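Local coordinates for protein glutamine--tRNA ligase (Saccharomyces cerevisiae, PDB 3TL4) that joins glutamine to its cognate tRNA at the expense of ATP, this chain being the appended tRNA-binding domain rather than the catalytic core, at residues A[140-145]-A[176-181]. Sequence-based numbering, arbitrary orientation.
Sequences ERYKLV and KLLGPK
Tyr142 lies clamped between Leu178 and Lys181, an example of an aromatic ring packed against the C-terminal end of a helix. Leu178 CD1 sits over one face, 3.9 Å from the Tyr142 ring centroid, and Lys181 CG covers the opposite face at 3.8 Å, both CH-pi contacts nearly along the ring normal. The lysine chain runs extended across the ring, bringing its CE to 3.7 Å from Tyr142 CD2. Gly179 O, where positive phi ends helix 166-178, lies at the ring edge, near its plane; Tyr142 OH meets it at 2.4 Å, a hydrogen bond of doubtful length. Replacing Tyr142 with an alanine would probably leave Gly179 O without this donor and open a gap between Leu178 and the lysine chain.

Beside this tight sandwich, exposed Lys181 and Pro180 form the solvent side. With chi3 at 61° the buried Arg141 bends, its guanidinium meeting Leu178 O edge-on through a weak 3.3 Å bond from NH1. A water lies within hydrogen-bonding distance of Leu178 O and Pro180 O, weakly linked to Arg141 NH2; the arginine's stronger partner is Asp185, through NE. The chemistry is consistent with apolar packing holding the turn and a salt bridge holding the tail.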
ATOM      1  N   GLU A 140      22.795 -10.971 -21.065  1.00 21.15           N
ATOM      2  CA  GLU A 140      21.486 -10.675 -21.657  1.00 20.04           C
ATOM      3  C   GLU A 140      21.301  -9.181 -21.954  1.00 27.03           C
ATOM      4  O   GLU A 140      20.518  -8.793 -22.834  1.00 19.79           O
ATOM      5  CB  GLU A 140      20.377 -11.191 -20.733  1.00 29.76           C
ATOM      6  CG  GLU A 140      20.459 -12.703 -20.427  1.00 34.83           C
ATOM      7  CD  GLU A 140      20.226 -13.583 -21.662  1.00 38.49           C
ATOM      8  OE1 GLU A 140      19.338 -13.245 -22.483  1.00 37.49           O
ATOM      9  OE2 GLU A 140      20.942 -14.599 -21.819  1.00 38.58           O
ATOM     10  N   ARG A 141      22.038  -8.356 -21.211  1.00 23.37           N
ATOM     11  CA  ARG A 141      22.041  -6.912 -21.382  1.00 16.17           C
ATOM     12  C   ARG A 141      20.676  -6.300 -21.168  1.00 21.63           C
ATOM     13  O   ARG A 141      19.971  -6.689 -20.249  1.00 22.00           O
ATOM     14  CB  ARG A 141      22.631  -6.513 -22.739  1.00 16.10           C
ATOM     15  CG  ARG A 141      24.111  -6.872 -22.844  1.00 17.22           C
ATOM     16  CD  ARG A 141      24.720  -6.433 -24.169  1.00 16.54           C
ATOM     17  NE  ARG A 141      24.632  -4.988 -24.337  1.00 17.51           N
ATOM     18  CZ  ARG A 141      25.393  -4.099 -23.697  1.00 20.09           C
ATOM     19  NH1 ARG A 141      26.336  -4.497 -22.835  1.00 20.30           N
ATOM     20  NH2 ARG A 141      25.220  -2.804 -23.932  1.00 14.07           N
ATOM     21  N   TYR A 142      20.305  -5.340 -22.011  1.00 23.32           N
ATOM     22  CA  TYR A 142      19.115  -4.539 -21.750  1.00 16.88           C
ATOM     23  C   TYR A 142      17.788  -5.289 -21.872  1.00 24.15           C
ATOM     24  O   TYR A 142      16.796  -4.887 -21.264  1.00 25.62           O
ATOM     25  CB  TYR A 142      19.107  -3.258 -22.586  1.00 13.48           C
ATOM     26  CG  TYR A 142      20.094  -2.218 -22.104  1.00 16.07           C
ATOM     27  CD1 TYR A 142      21.360  -2.113 -22.674  1.00 16.24           C
ATOM     28  CD2 TYR A 142      19.769  -1.349 -21.074  1.00 19.79           C
ATOM     29  CE1 TYR A 142      22.265  -1.178 -22.237  1.00 17.02           C
ATOM     30  CE2 TYR A 142      20.669  -0.401 -20.635  1.00 19.24           C
ATOM     31  CZ  TYR A 142      21.914  -0.320 -21.229  1.00 20.21           C
ATOM     32  OH  TYR A 142      22.822   0.618 -20.803  1.00 23.67           O
ATOM     33  N   LYS A 143      17.777  -6.376 -22.639  1.00 21.49           N
ATOM     34  CA  LYS A 143      16.616  -7.260 -22.708  1.00 25.90           C
ATOM     35  C   LYS A 143      16.167  -7.785 -21.340  1.00 24.53           C
ATOM     36  O   LYS A 143      15.022  -8.205 -21.170  1.00 26.94           O
ATOM     37  CB  LYS A 143      16.902  -8.452 -23.626  1.00 32.80           C
ATOM     38  CG  LYS A 143      17.127  -8.081 -25.082  1.00 39.60           C
ATOM     39  CD  LYS A 143      17.481  -9.312 -25.903  1.00 50.38           C
ATOM     40  CE  LYS A 143      17.599  -8.978 -27.399  1.00 54.35           C
ATOM     41  NZ  LYS A 143      18.782  -8.121 -27.739  1.00 50.03           N
ATOM     42  N   LEU A 144      17.067  -7.763 -20.368  1.00 18.59           N
ATOM     43  CA  LEU A 144      16.778  -8.319 -19.049  1.00 19.72           C
ATOM     44  C   LEU A 144      16.227  -7.280 -18.076  1.00 22.43           C
ATOM     45  O   LEU A 144      15.758  -7.622 -16.995  1.00 22.46           O
ATOM     46  CB  LEU A 144      18.040  -8.978 -18.463  1.00 29.56           C
ATOM     47  CG  LEU A 144      17.900  -9.784 -17.172  1.00 30.65           C
ATOM     48  CD1 LEU A 144      16.706 -10.726 -17.261  1.00 36.52           C
ATOM     49  CD2 LEU A 144      19.180 -10.556 -16.852  1.00 25.57           C
ATOM     50  N   VAL A 145      16.273  -6.008 -18.456  1.00 28.17           N
ATOM     51  CA  VAL A 145      15.829  -4.947 -17.553  1.00 27.87           C
ATOM     52  C   VAL A 145      14.389  -5.117 -17.012  1.00 31.67           C
ATOM     53  O   VAL A 145      14.128  -4.835 -15.837  1.00 36.21           O
ATOM     54  CB  VAL A 145      16.069  -3.535 -18.146  1.00 23.26           C
ATOM     55  CG1 VAL A 145      15.339  -2.487 -17.340  1.00 24.54           C
ATOM     56  CG2 VAL A 145      17.582  -3.219 -18.190  1.00 18.99           C
ATOM     57  N   LYS A 176      25.677   1.745 -15.650  1.00 20.63           N
ATOM     58  CA  LYS A 176      27.050   1.701 -15.137  1.00 18.12           C
ATOM     59  C   LYS A 176      27.783   0.421 -15.539  1.00 23.80           C
ATOM     60  O   LYS A 176      28.980   0.441 -15.828  1.00 24.45           O
ATOM     61  CB  LYS A 176      27.065   1.852 -13.614  1.00 16.38           C
ATOM     62  CG  LYS A 176      26.560   3.194 -13.135  1.00 26.89           C
ATOM     63  CD  LYS A 176      26.331   3.222 -11.621  1.00 25.50           C
ATOM     64  CE  LYS A 176      25.676   4.540 -11.217  1.00 27.41           C
ATOM     65  NZ  LYS A 176      25.260   4.544  -9.786  1.00 33.77           N
ATOM     66  N   LEU A 177      27.056  -0.692 -15.535  1.00 23.60           N
ATOM     67  CA  LEU A 177      27.602  -2.019 -15.835  1.00 20.27           C
ATOM     68  C   LEU A 177      27.657  -2.321 -17.333  1.00 22.05           C
ATOM     69  O   LEU A 177      28.595  -2.955 -17.816  1.00 24.25           O
ATOM     70  CB  LEU A 177      26.734  -3.085 -15.149  1.00 23.89           C
ATOM     71  CG  LEU A 177      26.974  -4.571 -15.442  1.00 28.65           C
ATOM     72  CD1 LEU A 177      28.381  -5.010 -15.024  1.00 27.48           C
ATOM     73  CD2 LEU A 177      25.905  -5.423 -14.757  1.00 25.07           C
ATOM     74  N   LEU A 178      26.633  -1.888 -18.057  1.00 25.29           N
ATOM     75  CA  LEU A 178      26.454  -2.300 -19.444  1.00 24.48           C
ATOM     76  C   LEU A 178      27.071  -1.302 -20.393  1.00 23.51           C
ATOM     77  O   LEU A 178      27.499  -1.660 -21.488  1.00 30.73           O
ATOM     78  CB  LEU A 178      24.966  -2.477 -19.764  1.00 19.40           C
ATOM     79  CG  LEU A 178      24.270  -3.617 -19.001  1.00 19.98           C
ATOM     80  CD1 LEU A 178      22.964  -3.968 -19.669  1.00 17.28           C
ATOM     81  CD2 LEU A 178      25.148  -4.851 -18.961  1.00 23.49           C
ATOM     82  N   GLY A 179      27.138  -0.054 -19.946  1.00 20.88           N
ATOM     83  CA  GLY A 179      27.477   1.056 -20.810  1.00 18.73           C
ATOM     84  C   GLY A 179      26.230   1.399 -21.582  1.00 23.78           C
ATOM     85  O   GLY A 179      25.176   0.826 -21.317  1.00 22.35           O
ATOM     86  N   PRO A 180      26.330   2.329 -22.546  1.00 25.17           N
ATOM     87  CA  PRO A 180      25.110   2.719 -23.265  1.00 23.38           C
ATOM     88  C   PRO A 180      24.624   1.637 -24.232  1.00 30.61           C
ATOM     89  O   PRO A 180      25.399   0.744 -24.596  1.00 30.89           O
ATOM     90  CB  PRO A 180      25.532   3.992 -24.014  1.00 19.72           C
ATOM     91  CG  PRO A 180      27.007   3.920 -24.111  1.00 20.17           C
ATOM     92  CD  PRO A 180      27.485   3.171 -22.897  1.00 19.73           C
ATOM     93  N   LYS A 181      23.348   1.708 -24.610  1.00 28.67           N
ATOM     94  CA  LYS A 181      22.774   0.795 -25.587  1.00 30.87           C
ATOM     95  C   LYS A 181      23.516   0.915 -26.905  1.00 29.82           C
ATOM     96  O   LYS A 181      23.776   2.020 -27.368  1.00 27.88           O
ATOM     97  CB  LYS A 181      21.290   1.101 -25.806  1.00 27.31           C
ATOM     98  CG  LYS A 181      20.495   1.103 -24.520  1.00 30.00           C
ATOM     99  CD  LYS A 181      19.022   0.978 -24.817  1.00 34.11           C
ATOM    100  CE  LYS A 181      18.194   0.977 -23.547  1.00 37.29           C
ATOM    101  NZ  LYS A 181      16.756   0.774 -23.861  1.00 42.25           N
TER
HETATM  102  O   HOH W   1      27.665  -0.472 -24.385  1.00 34.47           O